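Local coordinates for protein D-mannonate dehydratase (Streptococcus suis, PDB 3BDK) that probably catalyses the dehydration of D-mannonate to 2-dehydro-3-deoxy-D-gluconate, and binds manganese in its active site, at residues L140-K151 with G293-A301. Sequence-based numbering, arbitrary orientation.
Sequences LPDGSTSLAFLK and GAWGFQETA
Ser146 OG donates to the backbone O of Glu299 at 2.5 Å, the shortest polar bond between 140-151 and 293-301, with the hydroxyl tilted from the carbonyl plane. It extends past Leu147 an antiparallel pairing of strands 145-150 and 296-299. Phe149 and Phe297 form the hydrogen-bonded pair, each N giving to the other's O at 2.9 Å, and Glu299 N reaches Leu147 O at 3.0 Å almost in line with the carbonyl.

The same phenylalanines show how register sets side-chain packing. Phe297 CG lies between its own backbone N and carbonyl carbon (chi1 65°), which turns one ring face onto Phe149 CB, a CH-pi contact 3.6 Å from its centroid; the two rings, tilted by only 20°, are slid apart and barely overlap. On the face carrying Ala148 and Gln298, the extended Gln298 chain passes Leu140, whose CD2 packs 3.5 Å from Gln298 OE1. Leu147 and Glu299 run side by side, Leu147 CD1 resting against the carboxylate, which is held by a salt bridge to Arg133. At the far end Lys151 reaches back to the type I turn 293-296: its N bonds to Trp295 O, and NZ meets Ala294 O from above the carbonyl plane, at 3.0 Å.

Glu299 also touches His331, a residue of the sugar pocket, and its side chain lies about 6 Å from the bound D-mannose. Strands 135-139 and 290-293 flank the pair in a four-stranded antiparallel sheet, distinct from the parallel strands of the TIM barrel; His138 of 135-139 packs on Ala148, Leu150 and Gln298, while Phe297 rests on Ala292 of 290-293.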
ATOM      1  N   LEU A 140     -12.801  10.754   9.142  1.00 30.74           N
ATOM      2  CA  LEU A 140     -11.457  10.633   9.711  1.00 30.39           C
ATOM      3  C   LEU A 140     -10.714  11.985   9.569  1.00 29.83           C
ATOM      4  O   LEU A 140     -11.100  12.816   8.741  1.00 30.13           O
ATOM      5  CB  LEU A 140     -10.683   9.490   9.024  1.00 30.13           C
ATOM      6  CG  LEU A 140     -11.091   8.061   9.423  1.00 30.14           C
ATOM      7  CD1 LEU A 140     -10.630   7.049   8.399  1.00 28.88           C
ATOM      8  CD2 LEU A 140     -10.549   7.678  10.771  1.00 29.57           C
ATOM      9  N   PRO A 141      -9.665  12.217  10.389  1.00 29.42           N
ATOM     10  CA  PRO A 141      -8.824  13.424  10.332  1.00 28.85           C
ATOM     11  C   PRO A 141      -8.327  13.819   8.953  1.00 29.08           C
ATOM     12  O   PRO A 141      -8.216  15.010   8.682  1.00 29.67           O
ATOM     13  CB  PRO A 141      -7.645  13.059  11.210  1.00 28.35           C
ATOM     14  CG  PRO A 141      -8.241  12.188  12.230  1.00 28.85           C
ATOM     15  CD  PRO A 141      -9.233  11.328  11.484  1.00 29.31           C
ATOM     16  N   ASP A 142      -8.026  12.862   8.083  1.00 28.77           N
ATOM     17  CA  ASP A 142      -7.508  13.224   6.764  1.00 28.82           C
ATOM     18  C   ASP A 142      -8.604  13.568   5.741  1.00 29.34           C
ATOM     19  O   ASP A 142      -8.302  13.796   4.552  1.00 29.07           O
ATOM     20  CB  ASP A 142      -6.522  12.166   6.223  1.00 28.17           C
ATOM     21  CG  ASP A 142      -7.184  10.822   5.928  1.00 27.43           C
ATOM     22  OD1 ASP A 142      -8.421  10.751   5.871  1.00 25.26           O
ATOM     23  OD2 ASP A 142      -6.456   9.821   5.755  1.00 27.58           O
ATOM     24  N   GLY A 143      -9.867  13.587   6.196  1.00 29.74           N
ATOM     25  CA  GLY A 143     -11.019  13.923   5.320  1.00 29.47           C
ATOM     26  C   GLY A 143     -11.694  12.732   4.639  1.00 29.62           C
ATOM     27  O   GLY A 143     -12.805  12.872   4.122  1.00 29.58           O
ATOM     28  N   SER A 144     -11.033  11.561   4.635  1.00 29.35           N
ATOM     29  CA  SER A 144     -11.643  10.274   4.187  1.00 28.69           C
ATOM     30  C   SER A 144     -12.707   9.835   5.176  1.00 28.52           C
ATOM     31  O   SER A 144     -12.871  10.482   6.216  1.00 29.25           O
ATOM     32  CB  SER A 144     -10.591   9.177   4.050  1.00 28.46           C
ATOM     33  OG  SER A 144     -10.104   8.752   5.308  1.00 28.99           O
ATOM     34  N   THR A 145     -13.443   8.764   4.875  1.00 27.91           N
ATOM     35  CA  THR A 145     -14.486   8.281   5.803  1.00 27.26           C
ATOM     36  C   THR A 145     -14.410   6.779   6.038  1.00 27.21           C
ATOM     37  O   THR A 145     -13.921   6.038   5.184  1.00 27.02           O
ATOM     38  CB  THR A 145     -15.916   8.610   5.321  1.00 27.51           C
ATOM     39  OG1 THR A 145     -16.244   7.794   4.190  1.00 28.04           O
ATOM     40  CG2 THR A 145     -16.080  10.086   4.968  1.00 27.65           C
ATOM     41  N   SER A 146     -14.902   6.322   7.190  1.00 27.32           N
ATOM     42  CA  SER A 146     -14.815   4.896   7.537  1.00 27.95           C
ATOM     43  C   SER A 146     -15.933   4.439   8.482  1.00 28.79           C
ATOM     44  O   SER A 146     -16.652   5.255   9.057  1.00 29.44           O
ATOM     45  CB  SER A 146     -13.452   4.566   8.144  1.00 27.87           C
ATOM     46  OG  SER A 146     -13.370   5.056   9.479  1.00 26.71           O
ATOM     47  N   LEU A 147     -16.089   3.130   8.627  1.00 29.42           N
ATOM     48  CA  LEU A 147     -17.155   2.589   9.459  1.00 29.97           C
ATOM     49  C   LEU A 147     -16.818   2.799  10.926  1.00 30.46           C
ATOM     50  O   LEU A 147     -15.674   2.631  11.349  1.00 29.85           O
ATOM     51  CB  LEU A 147     -17.340   1.093   9.203  1.00 29.79           C
ATOM     52  CG  LEU A 147     -17.272   0.542   7.786  1.00 29.72           C
ATOM     53  CD1 LEU A 147     -17.495  -0.952   7.838  1.00 31.19           C
ATOM     54  CD2 LEU A 147     -18.339   1.174   6.925  1.00 29.08           C
ATOM     55  N   ALA A 148     -17.826   3.155  11.707  1.00 31.13           N
ATOM     56  CA  ALA A 148     -17.614   3.350  13.108  1.00 31.91           C
ATOM     57  C   ALA A 148     -18.804   2.784  13.842  1.00 33.25           C
ATOM     58  O   ALA A 148     -19.937   2.844  13.355  1.00 33.81           O
ATOM     59  CB  ALA A 148     -17.429   4.825  13.417  1.00 31.01           C
ATOM     60  N   PHE A 149     -18.514   2.192  14.997  1.00 34.36           N
ATOM     61  CA  PHE A 149     -19.496   1.824  15.991  1.00 35.03           C
ATOM     62  C   PHE A 149     -19.311   2.751  17.180  1.00 35.59           C
ATOM     63  O   PHE A 149     -18.336   2.626  17.921  1.00 35.57           O
ATOM     64  CB  PHE A 149     -19.256   0.381  16.427  1.00 34.78           C
ATOM     65  CG  PHE A 149     -20.193  -0.100  17.491  1.00 35.83           C
ATOM     66  CD1 PHE A 149     -21.451  -0.602  17.154  1.00 37.22           C
ATOM     67  CD2 PHE A 149     -19.826  -0.068  18.827  1.00 37.38           C
ATOM     68  CE1 PHE A 149     -22.322  -1.057  18.130  1.00 36.82           C
ATOM     69  CE2 PHE A 149     -20.699  -0.511  19.814  1.00 37.97           C
ATOM     70  CZ  PHE A 149     -21.949  -1.010  19.462  1.00 36.48           C
ATOM     71  N   LEU A 150     -20.234   3.684  17.369  1.00 36.90           N
ATOM     72  CA  LEU A 150     -20.167   4.578  18.516  1.00 38.39           C
ATOM     73  C   LEU A 150     -21.289   4.239  19.477  1.00 39.25           C
ATOM     74  O   LEU A 150     -22.470   4.501  19.208  1.00 39.67           O
ATOM     75  CB  LEU A 150     -20.255   6.043  18.090  1.00 38.46           C
ATOM     76  CG  LEU A 150     -19.086   6.778  17.430  1.00 39.37           C
ATOM     77  CD1 LEU A 150     -18.649   6.112  16.140  1.00 40.05           C
ATOM     78  CD2 LEU A 150     -19.451   8.259  17.147  1.00 38.71           C
ATOM     79  N   LYS A 151     -20.911   3.656  20.604  1.00 40.33           N
ATOM     80  CA  LYS A 151     -21.868   3.180  21.587  1.00 40.88           C
ATOM     81  C   LYS A 151     -22.997   4.179  21.843  1.00 42.22           C
ATOM     82  O   LYS A 151     -24.164   3.888  21.569  1.00 42.49           O
ATOM     83  CB  LYS A 151     -21.162   2.819  22.886  1.00 39.95           C
ATOM     84  CG  LYS A 151     -20.541   1.446  22.873  1.00 37.85           C
ATOM     85  CD  LYS A 151     -19.832   1.181  24.170  1.00 33.33           C
ATOM     86  CE  LYS A 151     -18.892   0.024  24.053  1.00 30.97           C
ATOM     87  NZ  LYS A 151     -18.173  -0.119  25.327  1.00 29.53           N
ATOM     88  N   GLY A 293     -12.237   2.586  22.308  1.00 32.88           N
ATOM     89  CA  GLY A 293     -12.298   2.995  23.703  1.00 33.39           C
ATOM     90  C   GLY A 293     -13.494   2.391  24.432  1.00 34.40           C
ATOM     91  O   GLY A 293     -14.174   1.459  23.936  1.00 33.96           O
ATOM     92  N   ALA A 294     -13.758   2.926  25.622  1.00 34.47           N
ATOM     93  CA  ALA A 294     -15.013   2.638  26.265  1.00 34.78           C
ATOM     94  C   ALA A 294     -16.171   3.197  25.393  1.00 34.85           C
ATOM     95  O   ALA A 294     -17.311   2.743  25.516  1.00 34.91           O
ATOM     96  CB  ALA A 294     -15.028   3.224  27.654  1.00 35.32           C
ATOM     97  N   TRP A 295     -15.845   4.143  24.499  1.00 34.12           N
ATOM     98  CA  TRP A 295     -16.805   4.811  23.607  1.00 33.87           C
ATOM     99  C   TRP A 295     -17.230   3.989  22.384  1.00 33.93           C
ATOM    100  O   TRP A 295     -18.122   4.391  21.626  1.00 33.95           O
ATOM    101  CB  TRP A 295     -16.229   6.150  23.128  1.00 33.91           C
ATOM    102  CG  TRP A 295     -14.894   6.021  22.372  1.00 34.24           C
ATOM    103  CD1 TRP A 295     -13.639   6.026  22.917  1.00 34.19           C
ATOM    104  CD2 TRP A 295     -14.711   5.857  20.957  1.00 33.19           C
ATOM    105  NE1 TRP A 295     -12.696   5.866  21.932  1.00 35.32           N
ATOM    106  CE2 TRP A 295     -13.328   5.758  20.723  1.00 33.75           C
ATOM    107  CE3 TRP A 295     -15.583   5.772  19.871  1.00 33.29           C
ATOM    108  CZ2 TRP A 295     -12.797   5.614  19.450  1.00 33.30           C
ATOM    109  CZ3 TRP A 295     -15.052   5.604  18.603  1.00 33.70           C
ATOM    110  CH2 TRP A 295     -13.676   5.534  18.404  1.00 33.88           C
ATOM    111  N   GLY A 296     -16.594   2.846  22.175  1.00 33.72           N
ATOM    112  CA  GLY A 296     -16.805   2.099  20.944  1.00 33.38           C
ATOM    113  C   GLY A 296     -15.524   2.064  20.139  1.00 33.34           C
ATOM    114  O   GLY A 296     -14.430   1.882  20.692  1.00 33.82           O
ATOM    115  N   PHE A 297     -15.642   2.242  18.830  1.00 32.96           N
ATOM    116  CA  PHE A 297     -14.489   2.058  17.959  1.00 31.97           C
ATOM    117  C   PHE A 297     -14.741   2.555  16.555  1.00 31.41           C
ATOM    118  O   PHE A 297     -15.890   2.704  16.126  1.00 30.58           O
ATOM    119  CB  PHE A 297     -14.063   0.586  17.918  1.00 32.13           C
ATOM    120  CG  PHE A 297     -15.082  -0.328  17.308  1.00 32.49           C
ATOM    121  CD1 PHE A 297     -16.049  -0.926  18.089  1.00 32.54           C
ATOM    122  CD2 PHE A 297     -15.058  -0.612  15.953  1.00 34.17           C
ATOM    123  CE1 PHE A 297     -17.000  -1.784  17.526  1.00 32.09           C
ATOM    124  CE2 PHE A 297     -16.019  -1.463  15.380  1.00 34.32           C
ATOM    125  CZ  PHE A 297     -16.988  -2.051  16.184  1.00 31.95           C
ATOM    126  N   GLN A 298     -13.641   2.794  15.845  1.00 30.62           N
ATOM    127  CA  GLN A 298     -13.679   3.271  14.485  1.00 29.68           C
ATOM    128  C   GLN A 298     -12.581   2.630  13.659  1.00 29.72           C
ATOM    129  O   GLN A 298     -11.408   2.605  14.071  1.00 29.98           O
ATOM    130  CB  GLN A 298     -13.529   4.783  14.428  1.00 29.54           C
ATOM    131  CG  GLN A 298     -13.539   5.269  12.969  1.00 28.82           C
ATOM    132  CD  GLN A 298     -13.817   6.730  12.776  1.00 27.18           C
ATOM    133  OE1 GLN A 298     -13.855   7.185  11.649  1.00 30.22           O
ATOM    134  NE2 GLN A 298     -14.009   7.476  13.855  1.00 27.33           N
ATOM    135  N   GLU A 299     -12.968   2.118  12.492  1.00 28.79           N
ATOM    136  CA  GLU A 299     -12.029   1.545  11.544  1.00 28.45           C
ATOM    137  C   GLU A 299     -11.132   2.643  10.971  1.00 27.93           C
ATOM    138  O   GLU A 299     -11.593   3.755  10.709  1.00 27.11           O
ATOM    139  CB  GLU A 299     -12.783   0.829  10.430  1.00 27.87           C
ATOM    140  CG  GLU A 299     -13.564  -0.365  10.942  1.00 29.93           C
ATOM    141  CD  GLU A 299     -14.274  -1.185   9.862  1.00 30.13           C
ATOM    142  OE1 GLU A 299     -13.809  -1.220   8.690  1.00 29.71           O
ATOM    143  OE2 GLU A 299     -15.301  -1.810  10.221  1.00 32.59           O
ATOM    144  N   THR A 300      -9.856   2.315  10.781  1.00 27.33           N
ATOM    145  CA  THR A 300      -8.884   3.278  10.293  1.00 27.32           C
ATOM    146  C   THR A 300      -8.147   2.745   9.082  1.00 27.35           C
ATOM    147  O   THR A 300      -8.482   1.698   8.548  1.00 28.41           O
ATOM    148  CB  THR A 300      -7.827   3.647  11.385  1.00 27.44           C
ATOM    149  OG1 THR A 300      -7.044   2.496  11.715  1.00 25.87           O
ATOM    150  CG2 THR A 300      -8.495   4.197  12.637  1.00 25.31           C
ATOM    151  N   ALA A 301      -7.146   3.489   8.646  1.00 27.33           N
ATOM    152  CA  ALA A 301      -6.206   3.038   7.623  1.00 26.28           C
ATOM    153  C   ALA A 301      -5.431   1.876   8.206  1.00 25.88           C
ATOM    154  O   ALA A 301      -5.308   1.768   9.420  1.00 25.35           O
ATOM    155  CB  ALA A 301      -5.259   4.173   7.271  1.00 25.79           C
TER